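Local coordinates for adenosine monophosphate-protein transferase FICD homolog (Caenorhabditis elegans, PDB 5JJ6), which belongs to the Fic/DOC family and carries a largely helical Fido domain, at residues Y137-E148 with E177-R186. Numbering follows the deposited sequence.
Sequences YFLYVYHTVAIE and EVIGMDAALR
Met181 enters helix 137-148 as a knob, its side chain lodged among Tyr140, Val141, Thr144 and Val145. Its CB packs on Val141 CG1, and Met181 CG lies 3.7 Å from Val145 CG1; both valines run past the methionine in the opposite direction. SD then passes Thr144 CG2 at 3.9 Å. Bends at chi2 (-53°) and chi3 (-44°) turn the chain back, bringing CE to the edge of the Tyr140 ring, near its plane and beside CE1. Over one face of that ring, offset toward the rim, lies Leu185 CD1, while Leu185 CD2 packs 3.6 Å from Tyr140 CD1 and also touches Tyr137. The Tyr137 ring lies across the aliphatic part of Arg186, whose NE donates a weak but straight hydrogen bond to Asp182 OD2, part of a salt bridge; the Tyr137 hydroxyl is hydrogen-bonded to Asn189. Leu290 of helix 284-297 also packs on Tyr140 and Met181. The axes of segments 137-148 and 177-186 approach to 9.4 Å, their N-to-C directions 124° apart. Toward the other end the Glu148 and Glu177 carboxylates lie close; Asn150 bonds Glu177 OE1 weakly, and long, weak ion pairs link Arg173 to Glu177 and Arg286 to Glu148, consistent with Glu148 being the inhibitory glutamate of the Fic-family (S/T)xxxE(G/N) motif, which begins at Thr144.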
loop_
_atom_site.group_PDB
_atom_site.type_symbol
_atom_site.label_atom_id
_atom_site.label_comp_id
_atom_site.label_asym_id
_atom_site.label_seq_id
_atom_site.Cartn_x
_atom_site.Cartn_y
_atom_site.Cartn_z
ATOM N N TYR B 137 -0.680 -12.518 -18.239
ATOM C CA TYR B 137 -0.695 -11.670 -17.043
ATOM C C TYR B 137 0.693 -11.540 -16.449
ATOM O O TYR B 137 1.182 -10.433 -16.200
ATOM C CB TYR B 137 -1.642 -12.220 -15.986
ATOM C CG TYR B 137 -3.053 -11.770 -16.182
ATOM C CD1 TYR B 137 -3.859 -12.368 -17.142
ATOM C CD2 TYR B 137 -3.589 -10.739 -15.420
ATOM C CE1 TYR B 137 -5.160 -11.959 -17.337
ATOM C CE2 TYR B 137 -4.896 -10.320 -15.608
ATOM C CZ TYR B 137 -5.675 -10.937 -16.568
ATOM O OH TYR B 137 -6.975 -10.534 -16.771
ATOM N N PHE B 138 1.312 -12.688 -16.208
ATOM C CA PHE B 138 2.624 -12.732 -15.595
ATOM C C PHE B 138 3.607 -12.040 -16.526
ATOM O O PHE B 138 4.406 -11.223 -16.088
ATOM C CB PHE B 138 3.061 -14.186 -15.355
ATOM C CG PHE B 138 1.988 -15.039 -14.762
ATOM C CD1 PHE B 138 1.140 -14.536 -13.779
ATOM C CD2 PHE B 138 1.773 -16.328 -15.236
ATOM C CE1 PHE B 138 0.112 -15.317 -13.251
ATOM C CE2 PHE B 138 0.750 -17.114 -14.708
ATOM C CZ PHE B 138 -0.081 -16.605 -13.715
ATOM N N LEU B 139 3.497 -12.336 -17.819
ATOM C CA LEU B 139 4.406 -11.771 -18.804
ATOM C C LEU B 139 4.354 -10.232 -18.830
ATOM O O LEU B 139 5.394 -9.530 -18.825
ATOM C CB LEU B 139 4.089 -12.354 -20.176
ATOM C CG LEU B 139 5.262 -12.497 -21.140
ATOM C CD1 LEU B 139 6.428 -13.177 -20.462
ATOM C CD2 LEU B 139 4.839 -13.262 -22.384
ATOM N N TYR B 140 3.133 -9.715 -18.852
ATOM C CA TYR B 140 2.920 -8.289 -18.844
ATOM C C TYR B 140 3.517 -7.682 -17.583
ATOM O O TYR B 140 4.323 -6.752 -17.664
ATOM C CB TYR B 140 1.430 -7.944 -18.949
ATOM C CG TYR B 140 1.188 -6.449 -19.053
ATOM C CD1 TYR B 140 1.146 -5.649 -17.909
ATOM C CD2 TYR B 140 1.058 -5.828 -20.293
ATOM C CE1 TYR B 140 0.956 -4.288 -17.997
ATOM C CE2 TYR B 140 0.856 -4.464 -20.390
ATOM C CZ TYR B 140 0.808 -3.694 -19.238
ATOM O OH TYR B 140 0.612 -2.321 -19.311
ATOM N N VAL B 141 3.136 -8.208 -16.423
ATOM C CA VAL B 141 3.581 -7.617 -15.168
ATOM C C VAL B 141 5.106 -7.602 -15.071
ATOM O O VAL B 141 5.716 -6.581 -14.687
ATOM C CB VAL B 141 2.975 -8.344 -13.968
ATOM C CG1 VAL B 141 3.625 -7.874 -12.657
ATOM C CG2 VAL B 141 1.458 -8.138 -13.956
ATOM N N TYR B 142 5.708 -8.732 -15.427
ATOM C CA TYR B 142 7.155 -8.848 -15.437
ATOM C C TYR B 142 7.772 -7.725 -16.223
ATOM O O TYR B 142 8.602 -6.977 -15.699
ATOM C CB TYR B 142 7.629 -10.161 -16.042
ATOM C CG TYR B 142 9.112 -10.104 -16.315
ATOM C CD1 TYR B 142 10.011 -9.933 -15.267
ATOM C CD2 TYR B 142 9.619 -10.225 -17.599
ATOM C CE1 TYR B 142 11.367 -9.870 -15.494
ATOM C CE2 TYR B 142 10.984 -10.168 -17.833
ATOM C CZ TYR B 142 11.853 -9.990 -16.774
ATOM O OH TYR B 142 13.216 -9.925 -16.984
ATOM N N HIS B 143 7.383 -7.617 -17.492
ATOM C CA HIS B 143 8.055 -6.651 -18.343
ATOM C C HIS B 143 7.822 -5.206 -17.892
ATOM O O HIS B 143 8.778 -4.421 -17.770
ATOM C CB HIS B 143 7.606 -6.849 -19.776
ATOM C CG HIS B 143 8.281 -7.999 -20.452
ATOM N ND1 HIS B 143 9.618 -7.987 -20.777
ATOM C CD2 HIS B 143 7.809 -9.207 -20.837
ATOM C CE1 HIS B 143 9.940 -9.134 -21.348
ATOM N NE2 HIS B 143 8.861 -9.891 -21.396
ATOM N N THR B 144 6.576 -4.864 -17.582
ATOM C CA THR B 144 6.287 -3.491 -17.207
ATOM C C THR B 144 6.972 -3.072 -15.893
ATOM O O THR B 144 7.282 -1.898 -15.736
ATOM C CB THR B 144 4.770 -3.215 -17.116
ATOM O OG1 THR B 144 4.546 -1.795 -17.090
ATOM C CG2 THR B 144 4.137 -3.864 -15.879
ATOM N N VAL B 145 7.183 -3.977 -14.936
ATOM C CA VAL B 145 7.886 -3.561 -13.717
ATOM C C VAL B 145 9.420 -3.631 -13.868
ATOM O O VAL B 145 10.156 -2.841 -13.265
ATOM C CB VAL B 145 7.445 -4.385 -12.486
ATOM C CG1 VAL B 145 5.948 -4.233 -12.275
ATOM C CG2 VAL B 145 7.846 -5.845 -12.619
ATOM N N ALA B 146 9.891 -4.585 -14.663
ATOM C CA ALA B 146 11.312 -4.721 -14.936
ATOM C C ALA B 146 11.805 -3.450 -15.623
ATOM O O ALA B 146 12.878 -2.946 -15.294
ATOM C CB ALA B 146 11.585 -5.949 -15.811
ATOM N N ILE B 147 11.001 -2.914 -16.545
ATOM C CA ILE B 147 11.369 -1.682 -17.253
ATOM C C ILE B 147 11.586 -0.499 -16.297
ATOM O O ILE B 147 12.464 0.336 -16.513
ATOM C CB ILE B 147 10.278 -1.287 -18.285
ATOM C CG1 ILE B 147 10.611 -1.815 -19.669
ATOM C CG2 ILE B 147 10.132 0.196 -18.380
ATOM C CD1 ILE B 147 9.509 -1.563 -20.654
ATOM N N GLU B 148 10.821 -0.461 -15.216
ATOM C CA GLU B 148 10.940 0.609 -14.240
ATOM C C GLU B 148 12.133 0.357 -13.305
ATOM O O GLU B 148 12.547 1.240 -12.554
ATOM C CB GLU B 148 9.610 0.749 -13.477
ATOM C CG GLU B 148 9.663 1.339 -12.078
ATOM C CD GLU B 148 9.835 0.266 -11.003
ATOM O OE1 GLU B 148 9.036 -0.719 -10.988
ATOM O OE2 GLU B 148 10.784 0.401 -10.186
ATOM N N GLU B 177 5.153 -4.297 -5.728
ATOM C CA GLU B 177 5.007 -3.747 -7.073
ATOM C C GLU B 177 4.435 -4.775 -8.034
ATOM O O GLU B 177 3.518 -4.475 -8.801
ATOM C CB GLU B 177 6.351 -3.239 -7.583
ATOM C CG GLU B 177 6.717 -1.863 -7.044
ATOM C CD GLU B 177 8.158 -1.449 -7.358
ATOM O OE1 GLU B 177 8.856 -2.161 -8.130
ATOM O OE2 GLU B 177 8.586 -0.390 -6.837
ATOM N N VAL B 178 4.958 -5.995 -7.975
ATOM C CA VAL B 178 4.438 -7.065 -8.812
ATOM C C VAL B 178 2.948 -7.276 -8.539
ATOM O O VAL B 178 2.111 -7.237 -9.463
ATOM C CB VAL B 178 5.232 -8.371 -8.576
ATOM C CG1 VAL B 178 4.532 -9.565 -9.178
ATOM C CG2 VAL B 178 6.622 -8.237 -9.166
ATOM N N ILE B 179 2.620 -7.465 -7.263
ATOM C CA ILE B 179 1.237 -7.693 -6.849
ATOM C C ILE B 179 0.297 -6.558 -7.260
ATOM O O ILE B 179 -0.769 -6.799 -7.845
ATOM C CB ILE B 179 1.162 -7.944 -5.327
ATOM C CG1 ILE B 179 1.797 -9.308 -5.007
ATOM C CG2 ILE B 179 -0.272 -7.972 -4.862
ATOM C CD1 ILE B 179 2.544 -9.371 -3.688
ATOM N N GLY B 180 0.701 -5.330 -6.955
ATOM C CA GLY B 180 -0.042 -4.147 -7.363
ATOM C C GLY B 180 -0.301 -4.066 -8.858
ATOM O O GLY B 180 -1.429 -3.803 -9.273
ATOM N N MET B 181 0.732 -4.282 -9.674
ATOM C CA MET B 181 0.543 -4.228 -11.118
ATOM C C MET B 181 -0.464 -5.264 -11.577
ATOM O O MET B 181 -1.357 -4.960 -12.366
ATOM C CB MET B 181 1.851 -4.446 -11.871
ATOM C CG MET B 181 2.388 -3.212 -12.600
ATOM S SD MET B 181 1.272 -2.338 -13.750
ATOM C CE MET B 181 0.546 -3.711 -14.625
ATOM N N ASP B 182 -0.326 -6.485 -11.067
ATOM C CA ASP B 182 -1.258 -7.554 -11.402
ATOM C C ASP B 182 -2.692 -7.114 -11.079
ATOM O O ASP B 182 -3.613 -7.331 -11.868
ATOM C CB ASP B 182 -0.874 -8.829 -10.645
ATOM C CG ASP B 182 -1.809 -9.996 -10.923
ATOM O OD1 ASP B 182 -1.802 -10.500 -12.070
ATOM O OD2 ASP B 182 -2.540 -10.413 -9.996
ATOM N N ALA B 183 -2.869 -6.491 -9.918
ATOM C CA ALA B 183 -4.172 -5.966 -9.518
ATOM C C ALA B 183 -4.712 -4.970 -10.548
ATOM O O ALA B 183 -5.861 -5.082 -11.009
ATOM C CB ALA B 183 -4.084 -5.312 -8.155
ATOM N N ALA B 184 -3.881 -3.989 -10.892
ATOM C CA ALA B 184 -4.259 -2.972 -11.860
ATOM C C ALA B 184 -4.668 -3.591 -13.195
ATOM O O ALA B 184 -5.666 -3.203 -13.786
ATOM C CB ALA B 184 -3.117 -1.985 -12.060
ATOM N N LEU B 185 -3.892 -4.556 -13.661
ATOM C CA LEU B 185 -4.161 -5.210 -14.929
ATOM C C LEU B 185 -5.496 -5.956 -14.902
ATOM O O LEU B 185 -6.280 -5.890 -15.861
ATOM C CB LEU B 185 -3.011 -6.163 -15.287
ATOM C CG LEU B 185 -3.019 -6.746 -16.702
ATOM C CD1 LEU B 185 -3.117 -5.642 -17.740
ATOM C CD2 LEU B 185 -1.776 -7.549 -16.930
ATOM N N ARG B 186 -5.748 -6.679 -13.813
ATOM C CA ARG B 186 -6.996 -7.433 -13.678
ATOM C C ARG B 186 -8.177 -6.470 -13.691
ATOM O O ARG B 186 -9.206 -6.739 -14.309
ATOM C CB ARG B 186 -6.994 -8.297 -12.405
ATOM C CG ARG B 186 -6.449 -9.728 -12.652
ATOM C CD ARG B 186 -6.485 -10.659 -11.425
ATOM N NE ARG B 186 -5.853 -10.081 -10.241
ATOM C CZ ARG B 186 -6.526 -9.476 -9.262
ATOM N NH1 ARG B 186 -7.851 -9.378 -9.338
ATOM N NH2 ARG B 186 -5.883 -8.967 -8.213
#